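Long-range contacts in dehydroquinate synthase (PDB 1UJN), which probably catalyses the metal- and NAD-dependent conversion of 3-deoxy-D-arabino-heptulosonate 7-phosphate to 3-dehydroquinate and phosphate in chorismate biosynthesis: residues A[30-35]-A[80-85]; A[239-244]-A[285-290]; A[251-256]-A[281-286]. One frame throughout, in Å; residues are numbered along the deposited sequence.

Overall arrangement
Contact 1 belongs to the N-terminal half, where the start of strand 31-36 meets the loop after helix 67-80. Contacts 2 and 3 lie in the C-terminal half, with centres 11 Å apart but about 40 Å from that of contact 1. Through P285 and L286 they share one proline-rich loop, packed on the end of helix 231-240 in contact 2 and on helix 247-264 in contact 3. Buried contact 3 centres on a tyrosine with a leucine over its face and its hydroxyl bonded to a loop carbonyl; contact 2, at the surface, has one weak glutamine-to-carbonyl hydrogen bond; contact 1, partly buried, is mostly apolar between side chains, with a water joining two carbonyls.

Contact 1 of 3, residues A[30-35]-A[80-85]; sequences PAALLF and KGLPRN
P30 and L82 bury the most surface here, with N85 next. L82 divides its two methyls between P30 and A32, alternate residues at the start of the strand: CD2 reaches P30 CB at 3.8 Å, while CD1 presses on A32 CB at 3.4 Å, tighter than ordinary van der Waals contact. Its CG stands anti to the carbonyl carbon (chi1 -78°), which turns the fork toward them. The ring of P30 continues the apolar patch, its CG meeting P83 CG at 3.7 Å with the two rings set obliquely. The next ring atom, P30 CD, lies 3.6 Å from N85 ND2, with OD1 almost as near; the two side chains cross at about a right angle. The backbones are bridged separately: one water donates to P30 O (2.7 Å) and to N85 O (2.9 Å). G81, of positive phi, closes helix 67-80 with a Schellman motif just before L82. Beyond the contact, P30 and A32 pair through their backbones with T87 and L89 of strand 87-92. The contact therefore sits where helix 67-80 turns into that strand, beside parallel strand 31-36, as in the beta-alpha-beta units of a Rossmann-like domain.

Contact 2 of 3, residues A[239-244]-A[285-290]; sequences AQTRHA and PLPPLA
Q240 lays its carboxamide over the CG corner of P287, with NE2 3.8 Å and OE1 4.0 Å from P287 CG. These similar distances show that both ends of the amide meet that one atom, and the two side chains run past each other in opposite directions. The reach comes from a first torsion that sets CG anti to the backbone N (chi1 -174°), followed by a bend at chi2 (-149°). From there NE2 extends to P288 O at 3.3 Å; the N-H...O angle of 142° makes this a weak hydrogen bond. On the other branch OE1 rests against L289 CD2 at 3.9 Å, where the leucine crosses the glutamine at roughly a right angle.

Q240 is the last residue of helix 231-240, which ends in a Schellman motif: R242, of positive phi, sends its N to A239 O at 3.1 Å, and H243 N returns to E238 O. A type I' turn from T241 to A244 follows, closed by A244 N on T241 O at 3.0 Å. In this helical C-terminal part of the enzyme, the proline-rich loop thus packs on a helix C-terminus.

T241 brings only its methyl to the loop, CG2 standing 4.2 Å from P287 CD. Its OG1, placed between the backbone N and the carbonyl carbon, is instead hydrogen-bonded to L237 O, E238 O and L245 N. The T241 side chain is about 10 Å from those of K140, predicted to bind NAD, and H247, a predicted zinc ligand. L289 also packs on F334 and W337 of helix 327-342.

Contact 3 of 3, residues A[251-256]-A[281-286]; sequences VAYGLL and LSPPPL
Y253 projects from helix 247-264 with its ring caught between residues of the loop that follows helix 271-281, a helix-on-loop packing within the helical C-terminal domain of dehydroquinate synthase. The loop passes through P283, P284 and P285 in extended, polyproline-like conformation, after S282 has left the helix with positive phi. Three partners approach the ring from distinct directions. L286 lies over one face: its CD1 is 3.7 Å from the ring centroid and only 5° off the normal, a CH-pi contact. P284 O lies at the edge, in the ring plane, and accepts the bond from Y253 OH at 2.7 Å. P283 comes in obliquely, its CG 3.7 Å from Y253 CZ and 3.5 Å from OH.

Y253 and L286 reach toward each other from opposite directions. The tyrosine CG stands anti to the carbonyl carbon (chi1 -80°), which carries the ring away from the helix and brings the hydroxyl to the carbonyl of P284. Relative to that carbonyl, the donor lies 53° out of its plane; at an ordinary length the bond is thus off the lone-pair direction. It gives the buried hydroxyl an acceptor for its proton.

The neighbouring residue, A252, meets the end of helix 271-281: A252 CB and L281 CD2 are 3.3 Å apart, a tight pair. A252 is about 9 Å, side chain to side chain, from E173, a predicted zinc ligand. Helix 327-342 adjoins the contact, with W337 NE1 bonded to Y253 O and the W337 side chain also against L286. Beside the methyl centred on the ring, the other branch of L286 sits over the same face: CD2 lies above the CE1 side, 3.5 Å from Y253 CE1.

Contact 1 of 3, residues A[30-35]-A[80-85]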
ATOM      1  N   PRO A  30     -15.400  10.771 -10.433  1.00 27.57           N
ATOM      2  CA  PRO A  30     -15.279   9.742 -11.470  1.00 25.44           C
ATOM      3  C   PRO A  30     -15.255   8.340 -10.864  1.00 23.26           C
ATOM      4  O   PRO A  30     -15.052   8.180  -9.652  1.00 23.99           O
ATOM      5  CB  PRO A  30     -13.975  10.113 -12.181  1.00 27.77           C
ATOM      6  CG  PRO A  30     -13.643  11.530 -11.820  1.00 29.90           C
ATOM      7  CD  PRO A  30     -14.240  11.677 -10.443  1.00 28.79           C
ATOM      8  N   ALA A  31     -15.473   7.327 -11.698  1.00 22.29           N
ATOM      9  CA  ALA A  31     -15.500   5.952 -11.208  1.00 21.08           C
ATOM     10  C   ALA A  31     -15.233   4.913 -12.287  1.00 21.53           C
ATOM     11  O   ALA A  31     -15.326   5.192 -13.485  1.00 22.03           O
ATOM     12  CB  ALA A  31     -16.855   5.678 -10.548  1.00 20.59           C
ATOM     13  N   ALA A  32     -14.899   3.706 -11.841  1.00 19.78           N
ATOM     14  CA  ALA A  32     -14.637   2.586 -12.730  1.00 19.05           C
ATOM     15  C   ALA A  32     -15.140   1.360 -11.983  1.00 19.75           C
ATOM     16  O   ALA A  32     -15.191   1.364 -10.750  1.00 20.02           O
ATOM     17  CB  ALA A  32     -13.142   2.467 -13.013  1.00 18.40           C
ATOM     18  N   LEU A  33     -15.523   0.320 -12.713  1.00 19.58           N
ATOM     19  CA  LEU A  33     -16.042  -0.877 -12.071  1.00 18.16           C
ATOM     20  C   LEU A  33     -15.339  -2.122 -12.595  1.00 18.92           C
ATOM     21  O   LEU A  33     -15.253  -2.342 -13.800  1.00 19.74           O
ATOM     22  CB  LEU A  33     -17.564  -0.975 -12.292  1.00 17.41           C
ATOM     23  CG  LEU A  33     -18.356  -2.074 -11.565  1.00 18.52           C
ATOM     24  CD1 LEU A  33     -19.826  -1.665 -11.471  1.00 19.27           C
ATOM     25  CD2 LEU A  33     -18.210  -3.406 -12.304  1.00 18.11           C
ATOM     26  N   LEU A  34     -14.817  -2.912 -11.660  1.00 19.57           N
ATOM     27  CA  LEU A  34     -14.115  -4.157 -11.944  1.00 20.03           C
ATOM     28  C   LEU A  34     -15.059  -5.284 -11.516  1.00 21.08           C
ATOM     29  O   LEU A  34     -15.617  -5.240 -10.412  1.00 20.88           O
ATOM     30  CB  LEU A  34     -12.828  -4.205 -11.112  1.00 21.97           C
ATOM     31  CG  LEU A  34     -11.855  -5.358 -11.332  1.00 25.48           C
ATOM     32  CD1 LEU A  34     -11.240  -5.224 -12.719  1.00 25.90           C
ATOM     33  CD2 LEU A  34     -10.764  -5.337 -10.254  1.00 26.69           C
ATOM     34  N   PHE A  35     -15.234  -6.300 -12.360  1.00 21.18           N
ATOM     35  CA  PHE A  35     -16.149  -7.387 -12.019  1.00 21.36           C
ATOM     36  C   PHE A  35     -15.730  -8.780 -12.485  1.00 22.27           C
ATOM     37  O   PHE A  35     -14.970  -8.930 -13.435  1.00 21.04           O
ATOM     38  CB  PHE A  35     -17.540  -7.081 -12.591  1.00 22.47           C
ATOM     39  CG  PHE A  35     -17.596  -7.085 -14.103  1.00 24.18           C
ATOM     40  CD1 PHE A  35     -17.924  -8.245 -14.802  1.00 22.87           C
ATOM     41  CD2 PHE A  35     -17.315  -5.928 -14.824  1.00 24.29           C
ATOM     42  CE1 PHE A  35     -17.974  -8.253 -16.198  1.00 26.63           C
ATOM     43  CE2 PHE A  35     -17.361  -5.923 -16.222  1.00 24.53           C
ATOM     44  CZ  PHE A  35     -17.692  -7.089 -16.911  1.00 24.25           C
ATOM     45  N   LYS A  80      -7.558   5.484 -18.792  1.00 36.98           N
ATOM     46  CA  LYS A  80      -8.776   6.287 -18.787  1.00 36.86           C
ATOM     47  C   LYS A  80      -8.555   7.643 -18.111  1.00 37.23           C
ATOM     48  O   LYS A  80      -9.398   8.529 -18.150  1.00 38.52           O
ATOM     49  CB  LYS A  80      -9.859   5.505 -18.043  1.00 38.01           C
ATOM     50  CG  LYS A  80     -10.747   4.698 -18.993  1.00 40.99           C
ATOM     51  CD  LYS A  80     -10.616   3.189 -18.769  1.00 42.53           C
ATOM     52  CE  LYS A  80     -10.092   2.457 -20.009  1.00 44.19           C
ATOM     53  NZ  LYS A  80     -11.214   2.057 -20.856  1.00 46.37           N
ATOM     54  N   GLY A  81      -7.397   7.806 -17.481  1.00 35.10           N
ATOM     55  CA  GLY A  81      -7.087   9.056 -16.820  1.00 33.45           C
ATOM     56  C   GLY A  81      -7.843   9.283 -15.524  1.00 32.53           C
ATOM     57  O   GLY A  81      -8.064  10.424 -15.130  1.00 33.55           O
ATOM     58  N   LEU A  82      -8.240   8.207 -14.853  1.00 31.15           N
ATOM     59  CA  LEU A  82      -8.971   8.351 -13.594  1.00 30.52           C
ATOM     60  C   LEU A  82      -8.116   9.047 -12.542  1.00 28.31           C
ATOM     61  O   LEU A  82      -6.991   8.631 -12.271  1.00 26.46           O
ATOM     62  CB  LEU A  82      -9.435   6.989 -13.073  1.00 32.79           C
ATOM     63  CG  LEU A  82     -10.667   6.415 -13.780  1.00 38.18           C
ATOM     64  CD1 LEU A  82     -10.982   5.039 -13.228  1.00 39.43           C
ATOM     65  CD2 LEU A  82     -11.852   7.349 -13.578  1.00 38.24           C
ATOM     66  N   PRO A  83      -8.644  10.127 -11.941  1.00 27.19           N
ATOM     67  CA  PRO A  83      -7.953  10.909 -10.914  1.00 27.11           C
ATOM     68  C   PRO A  83      -8.037  10.329  -9.505  1.00 25.39           C
ATOM     69  O   PRO A  83      -8.715   9.330  -9.264  1.00 23.89           O
ATOM     70  CB  PRO A  83      -8.617  12.277 -11.027  1.00 27.80           C
ATOM     71  CG  PRO A  83     -10.025  11.918 -11.353  1.00 27.41           C
ATOM     72  CD  PRO A  83      -9.885  10.805 -12.365  1.00 29.09           C
ATOM     73  N   ARG A  84      -7.347  10.983  -8.577  1.00 24.78           N
ATOM     74  CA  ARG A  84      -7.258  10.548  -7.176  1.00 25.88           C
ATOM     75  C   ARG A  84      -8.617  10.565  -6.446  1.00 25.14           C
ATOM     76  O   ARG A  84      -8.811   9.918  -5.426  1.00 24.34           O
ATOM     77  CB  ARG A  84      -6.268  11.463  -6.453  1.00 29.88           C
ATOM     78  CG  ARG A  84      -5.596  10.769  -5.270  1.00 37.66           C
ATOM     79  CD  ARG A  84      -4.524  11.651  -4.617  1.00 42.38           C
ATOM     80  NE  ARG A  84      -4.510  11.450  -3.164  1.00 47.36           N
ATOM     81  CZ  ARG A  84      -3.397  11.816  -2.501  1.00 49.35           C
ATOM     82  NH1 ARG A  84      -2.374  12.337  -3.156  1.00 51.30           N
ATOM     83  NH2 ARG A  84      -3.335  11.656  -1.176  1.00 49.46           N
ATOM     84  N   ASN A  85      -9.591  11.322  -6.945  1.00 25.22           N
ATOM     85  CA  ASN A  85     -10.891  11.360  -6.278  1.00 25.82           C
ATOM     86  C   ASN A  85     -11.850  10.351  -6.903  1.00 24.15           C
ATOM     87  O   ASN A  85     -13.056  10.380  -6.650  1.00 24.13           O
ATOM     88  CB  ASN A  85     -11.492  12.773  -6.320  1.00 26.67           C
ATOM     89  CG  ASN A  85     -11.870  13.215  -7.718  1.00 29.90           C
ATOM     90  OD1 ASN A  85     -11.128  12.998  -8.673  1.00 32.56           O
ATOM     91  ND2 ASN A  85     -13.025  13.860  -7.840  1.00 32.32           N
TER
HETATM   92  O   HOH W   1     -15.591   9.058  -7.187  1.00 25.52           O

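Contact 2 of 3, residues A[239-244]-A[285-290]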
ATOM      1  N   ALA A 239      -2.387 -26.744   1.330  1.00 30.07           N
ATOM      2  CA  ALA A 239      -1.047 -26.824   0.763  1.00 31.91           C
ATOM      3  C   ALA A 239      -0.740 -28.214   0.216  1.00 31.51           C
ATOM      4  O   ALA A 239      -0.190 -28.355  -0.881  1.00 29.77           O
ATOM      5  CB  ALA A 239      -0.011 -26.434   1.817  1.00 32.89           C
ATOM      6  N   GLN A 240      -1.099 -29.243   0.976  1.00 31.18           N
ATOM      7  CA  GLN A 240      -0.841 -30.611   0.546  1.00 31.29           C
ATOM      8  C   GLN A 240      -1.625 -30.997  -0.705  1.00 31.34           C
ATOM      9  O   GLN A 240      -1.150 -31.791  -1.521  1.00 32.01           O
ATOM     10  CB  GLN A 240      -1.172 -31.597   1.657  1.00 32.92           C
ATOM     11  CG  GLN A 240      -0.786 -33.025   1.304  1.00 38.75           C
ATOM     12  CD  GLN A 240      -1.693 -34.049   1.941  1.00 41.43           C
ATOM     13  OE1 GLN A 240      -2.637 -33.699   2.651  1.00 44.17           O
ATOM     14  NE2 GLN A 240      -1.409 -35.327   1.699  1.00 43.27           N
ATOM     15  N   THR A 241      -2.824 -30.446  -0.855  1.00 29.17           N
ATOM     16  CA  THR A 241      -3.658 -30.750  -2.016  1.00 28.79           C
ATOM     17  C   THR A 241      -3.330 -29.837  -3.194  1.00 31.24           C
ATOM     18  O   THR A 241      -4.038 -29.833  -4.204  1.00 29.54           O
ATOM     19  CB  THR A 241      -5.156 -30.587  -1.689  1.00 27.47           C
ATOM     20  OG1 THR A 241      -5.429 -29.221  -1.342  1.00 26.70           O
ATOM     21  CG2 THR A 241      -5.545 -31.485  -0.531  1.00 25.04           C
ATOM     22  N   ARG A 242      -2.252 -29.069  -3.065  1.00 31.91           N
ATOM     23  CA  ARG A 242      -1.853 -28.148  -4.119  1.00 36.12           C
ATOM     24  C   ARG A 242      -2.964 -27.141  -4.361  1.00 37.30           C
ATOM     25  O   ARG A 242      -3.141 -26.643  -5.474  1.00 38.38           O
ATOM     26  CB  ARG A 242      -1.544 -28.909  -5.408  1.00 38.61           C
ATOM     27  CG  ARG A 242      -0.095 -29.332  -5.539  1.00 44.25           C
ATOM     28  CD  ARG A 242       0.390 -30.110  -4.330  1.00 45.81           C
ATOM     29  NE  ARG A 242       1.848 -30.148  -4.277  1.00 50.54           N
ATOM     30  CZ  ARG A 242       2.624 -29.068  -4.242  1.00 52.83           C
ATOM     31  NH1 ARG A 242       2.084 -27.854  -4.251  1.00 54.18           N
ATOM     32  NH2 ARG A 242       3.945 -29.195  -4.199  1.00 53.47           N
ATOM     33  N   HIS A 243      -3.721 -26.873  -3.303  1.00 37.07           N
ATOM     34  CA  HIS A 243      -4.815 -25.916  -3.331  1.00 36.71           C
ATOM     35  C   HIS A 243      -6.047 -26.359  -4.105  1.00 35.77           C
ATOM     36  O   HIS A 243      -6.894 -25.540  -4.463  1.00 35.58           O
ATOM     37  CB  HIS A 243      -4.285 -24.578  -3.842  1.00 38.81           C
ATOM     38  CG  HIS A 243      -3.149 -24.052  -3.022  1.00 41.27           C
ATOM     39  ND1 HIS A 243      -1.840 -24.106  -3.447  1.00 44.00           N
ATOM     40  CD2 HIS A 243      -3.136 -23.368  -1.853  1.00 41.28           C
ATOM     41  CE1 HIS A 243      -1.070 -23.473  -2.580  1.00 44.59           C
ATOM     42  NE2 HIS A 243      -1.833 -23.015  -1.603  1.00 44.39           N
ATOM     43  N   ALA A 244      -6.154 -27.660  -4.358  1.00 32.92           N
ATOM     44  CA  ALA A 244      -7.318 -28.186  -5.053  1.00 32.04           C
ATOM     45  C   ALA A 244      -8.488 -28.137  -4.068  1.00 31.48           C
ATOM     46  O   ALA A 244      -9.633 -27.916  -4.457  1.00 33.33           O
ATOM     47  CB  ALA A 244      -7.063 -29.623  -5.503  1.00 33.41           C
ATOM     48  N   PRO A 285     -13.338 -35.718  -0.585  1.00 33.90           N
ATOM     49  CA  PRO A 285     -12.464 -36.658   0.121  1.00 33.11           C
ATOM     50  C   PRO A 285     -11.001 -36.235   0.046  1.00 30.84           C
ATOM     51  O   PRO A 285     -10.555 -35.693  -0.963  1.00 31.17           O
ATOM     52  CB  PRO A 285     -12.731 -37.976  -0.596  1.00 35.06           C
ATOM     53  CG  PRO A 285     -14.189 -37.857  -0.940  1.00 36.54           C
ATOM     54  CD  PRO A 285     -14.266 -36.439  -1.476  1.00 36.18           C
ATOM     55  N   LEU A 286     -10.263 -36.495   1.119  1.00 30.03           N
ATOM     56  CA  LEU A 286      -8.855 -36.129   1.201  1.00 28.76           C
ATOM     57  C   LEU A 286      -7.910 -37.256   0.813  1.00 30.22           C
ATOM     58  O   LEU A 286      -8.267 -38.431   0.875  1.00 31.40           O
ATOM     59  CB  LEU A 286      -8.517 -35.685   2.627  1.00 26.79           C
ATOM     60  CG  LEU A 286      -9.291 -34.494   3.191  1.00 27.50           C
ATOM     61  CD1 LEU A 286      -8.913 -34.288   4.661  1.00 26.26           C
ATOM     62  CD2 LEU A 286      -8.974 -33.252   2.364  1.00 25.31           C
ATOM     63  N   PRO A 287      -6.679 -36.904   0.405  1.00 31.08           N
ATOM     64  CA  PRO A 287      -5.669 -37.890   0.012  1.00 32.27           C
ATOM     65  C   PRO A 287      -5.030 -38.434   1.288  1.00 35.33           C
ATOM     66  O   PRO A 287      -5.052 -37.771   2.324  1.00 34.84           O
ATOM     67  CB  PRO A 287      -4.691 -37.062  -0.802  1.00 32.56           C
ATOM     68  CG  PRO A 287      -4.707 -35.751  -0.073  1.00 30.34           C
ATOM     69  CD  PRO A 287      -6.188 -35.532   0.176  1.00 31.32           C
ATOM     70  N   PRO A 288      -4.460 -39.645   1.235  1.00 37.11           N
ATOM     71  CA  PRO A 288      -3.845 -40.169   2.457  1.00 39.64           C
ATOM     72  C   PRO A 288      -2.845 -39.182   3.044  1.00 40.97           C
ATOM     73  O   PRO A 288      -2.111 -38.511   2.316  1.00 40.12           O
ATOM     74  CB  PRO A 288      -3.203 -41.479   1.994  1.00 40.27           C
ATOM     75  CG  PRO A 288      -2.985 -41.268   0.514  1.00 40.07           C
ATOM     76  CD  PRO A 288      -4.240 -40.553   0.096  1.00 37.39           C
ATOM     77  N   LEU A 289      -2.833 -39.086   4.366  1.00 42.57           N
ATOM     78  CA  LEU A 289      -1.938 -38.169   5.051  1.00 45.10           C
ATOM     79  C   LEU A 289      -1.454 -38.745   6.379  1.00 46.45           C
ATOM     80  O   LEU A 289      -2.224 -39.342   7.128  1.00 46.66           O
ATOM     81  CB  LEU A 289      -2.655 -36.832   5.271  1.00 46.39           C
ATOM     82  CG  LEU A 289      -4.185 -36.917   5.339  1.00 48.29           C
ATOM     83  CD1 LEU A 289      -4.612 -37.708   6.571  1.00 48.41           C
ATOM     84  CD2 LEU A 289      -4.778 -35.516   5.370  1.00 49.26           C
ATOM     85  N   ALA A 290      -0.167 -38.577   6.651  1.00 47.74           N
ATOM     86  CA  ALA A 290       0.422 -39.072   7.887  1.00 49.13           C
ATOM     87  C   ALA A 290       0.821 -37.884   8.746  1.00 50.34           C
ATOM     88  O   ALA A 290       1.132 -36.813   8.228  1.00 50.65           O
ATOM     89  CB  ALA A 290       1.640 -39.929   7.577  1.00 48.62           C
TER

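Contact 3 of 3, residues A[251-256]-A[281-286]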
ATOM      1  N   VAL A 251     -11.316 -25.421   5.986  1.00 24.98           N
ATOM      2  CA  VAL A 251     -11.668 -24.893   7.296  1.00 25.56           C
ATOM      3  C   VAL A 251     -12.563 -25.879   8.036  1.00 24.35           C
ATOM      4  O   VAL A 251     -12.368 -26.125   9.228  1.00 24.94           O
ATOM      5  CB  VAL A 251     -12.399 -23.542   7.180  1.00 28.61           C
ATOM      6  CG1 VAL A 251     -12.945 -23.125   8.548  1.00 29.95           C
ATOM      7  CG2 VAL A 251     -11.436 -22.481   6.654  1.00 27.84           C
ATOM      8  N   ALA A 252     -13.539 -26.447   7.333  1.00 23.10           N
ATOM      9  CA  ALA A 252     -14.450 -27.407   7.948  1.00 23.24           C
ATOM     10  C   ALA A 252     -13.661 -28.572   8.542  1.00 21.97           C
ATOM     11  O   ALA A 252     -13.933 -29.011   9.667  1.00 20.68           O
ATOM     12  CB  ALA A 252     -15.450 -27.918   6.920  1.00 21.32           C
ATOM     13  N   TYR A 253     -12.690 -29.069   7.778  1.00 21.08           N
ATOM     14  CA  TYR A 253     -11.845 -30.174   8.233  1.00 19.95           C
ATOM     15  C   TYR A 253     -11.030 -29.731   9.450  1.00 20.27           C
ATOM     16  O   TYR A 253     -10.844 -30.498  10.392  1.00 21.42           O
ATOM     17  CB  TYR A 253     -10.890 -30.618   7.116  1.00 21.06           C
ATOM     18  CG  TYR A 253     -11.516 -31.530   6.082  1.00 22.53           C
ATOM     19  CD1 TYR A 253     -11.447 -31.228   4.719  1.00 23.52           C
ATOM     20  CD2 TYR A 253     -12.137 -32.717   6.461  1.00 24.60           C
ATOM     21  CE1 TYR A 253     -11.979 -32.094   3.762  1.00 23.49           C
ATOM     22  CE2 TYR A 253     -12.671 -33.589   5.515  1.00 25.42           C
ATOM     23  CZ  TYR A 253     -12.585 -33.272   4.168  1.00 25.08           C
ATOM     24  OH  TYR A 253     -13.086 -34.152   3.235  1.00 27.27           O
ATOM     25  N   GLY A 254     -10.553 -28.488   9.418  1.00 19.73           N
ATOM     26  CA  GLY A 254      -9.770 -27.953  10.520  1.00 19.70           C
ATOM     27  C   GLY A 254     -10.609 -27.786  11.777  1.00 22.01           C
ATOM     28  O   GLY A 254     -10.103 -27.917  12.893  1.00 22.02           O
ATOM     29  N   LEU A 255     -11.895 -27.502  11.596  1.00 21.12           N
ATOM     30  CA  LEU A 255     -12.804 -27.335  12.729  1.00 22.05           C
ATOM     31  C   LEU A 255     -12.996 -28.651  13.468  1.00 22.81           C
ATOM     32  O   LEU A 255     -13.119 -28.674  14.697  1.00 22.97           O
ATOM     33  CB  LEU A 255     -14.156 -26.805  12.253  1.00 22.92           C
ATOM     34  CG  LEU A 255     -14.121 -25.372  11.718  1.00 23.63           C
ATOM     35  CD1 LEU A 255     -15.511 -24.958  11.261  1.00 26.55           C
ATOM     36  CD2 LEU A 255     -13.627 -24.440  12.808  1.00 26.61           C
ATOM     37  N   LEU A 256     -13.030 -29.750  12.720  1.00 23.17           N
ATOM     38  CA  LEU A 256     -13.182 -31.059  13.340  1.00 23.84           C
ATOM     39  C   LEU A 256     -11.937 -31.339  14.183  1.00 24.58           C
ATOM     40  O   LEU A 256     -12.029 -31.835  15.310  1.00 22.58           O
ATOM     41  CB  LEU A 256     -13.342 -32.146  12.277  1.00 25.19           C
ATOM     42  CG  LEU A 256     -13.437 -33.579  12.812  1.00 26.48           C
ATOM     43  CD1 LEU A 256     -14.653 -33.704  13.715  1.00 27.43           C
ATOM     44  CD2 LEU A 256     -13.532 -34.556  11.656  1.00 27.08           C
ATOM     45  N   LEU A 281     -22.195 -30.367   4.544  1.00 33.97           N
ATOM     46  CA  LEU A 281     -21.233 -29.778   3.621  1.00 33.55           C
ATOM     47  C   LEU A 281     -20.792 -30.699   2.485  1.00 34.16           C
ATOM     48  O   LEU A 281     -20.636 -30.252   1.347  1.00 33.91           O
ATOM     49  CB  LEU A 281     -20.002 -29.304   4.399  1.00 31.92           C
ATOM     50  CG  LEU A 281     -18.980 -28.444   3.658  1.00 33.67           C
ATOM     51  CD1 LEU A 281     -19.628 -27.137   3.228  1.00 31.13           C
ATOM     52  CD2 LEU A 281     -17.790 -28.169   4.571  1.00 32.63           C
ATOM     53  N   SER A 282     -20.595 -31.977   2.799  1.00 34.82           N
ATOM     54  CA  SER A 282     -20.143 -32.961   1.818  1.00 35.76           C
ATOM     55  C   SER A 282     -18.832 -32.510   1.183  1.00 36.02           C
ATOM     56  O   SER A 282     -18.740 -32.350  -0.038  1.00 36.44           O
ATOM     57  CB  SER A 282     -21.198 -33.170   0.727  1.00 38.22           C
ATOM     58  OG  SER A 282     -22.319 -33.872   1.234  1.00 41.55           O
ATOM     59  N   PRO A 283     -17.794 -32.301   2.011  1.00 34.93           N
ATOM     60  CA  PRO A 283     -16.484 -31.867   1.519  1.00 33.74           C
ATOM     61  C   PRO A 283     -15.830 -32.937   0.648  1.00 33.83           C
ATOM     62  O   PRO A 283     -16.107 -34.126   0.796  1.00 33.85           O
ATOM     63  CB  PRO A 283     -15.704 -31.618   2.807  1.00 33.99           C
ATOM     64  CG  PRO A 283     -16.256 -32.664   3.725  1.00 32.99           C
ATOM     65  CD  PRO A 283     -17.747 -32.554   3.464  1.00 34.67           C
ATOM     66  N   PRO A 284     -14.953 -32.529  -0.280  1.00 34.64           N
ATOM     67  CA  PRO A 284     -14.303 -33.530  -1.129  1.00 34.26           C
ATOM     68  C   PRO A 284     -13.346 -34.402  -0.317  1.00 34.85           C
ATOM     69  O   PRO A 284     -12.633 -33.904   0.561  1.00 31.86           O
ATOM     70  CB  PRO A 284     -13.582 -32.680  -2.173  1.00 35.59           C
ATOM     71  CG  PRO A 284     -13.253 -31.425  -1.420  1.00 36.90           C
ATOM     72  CD  PRO A 284     -14.525 -31.165  -0.641  1.00 35.08           C
ATOM     73  N   PRO A 285     -13.338 -35.718  -0.585  1.00 33.90           N
ATOM     74  CA  PRO A 285     -12.464 -36.658   0.121  1.00 33.11           C
ATOM     75  C   PRO A 285     -11.001 -36.235   0.046  1.00 30.84           C
ATOM     76  O   PRO A 285     -10.555 -35.693  -0.963  1.00 31.17           O
ATOM     77  CB  PRO A 285     -12.731 -37.976  -0.596  1.00 35.06           C
ATOM     78  CG  PRO A 285     -14.189 -37.857  -0.940  1.00 36.54           C
ATOM     79  CD  PRO A 285     -14.266 -36.439  -1.476  1.00 36.18           C
ATOM     80  N   LEU A 286     -10.263 -36.495   1.119  1.00 30.03           N
ATOM     81  CA  LEU A 286      -8.855 -36.129   1.201  1.00 28.76           C
ATOM     82  C   LEU A 286      -7.910 -37.256   0.813  1.00 30.22           C
ATOM     83  O   LEU A 286      -8.267 -38.431   0.875  1.00 31.40           O
ATOM     84  CB  LEU A 286      -8.517 -35.685   2.627  1.00 26.79           C
ATOM     85  CG  LEU A 286      -9.291 -34.494   3.191  1.00 27.50           C
ATOM     86  CD1 LEU A 286      -8.913 -34.288   4.661  1.00 26.26           C
ATOM     87  CD2 LEU A 286      -8.974 -33.252   2.364  1.00 25.31           C
TER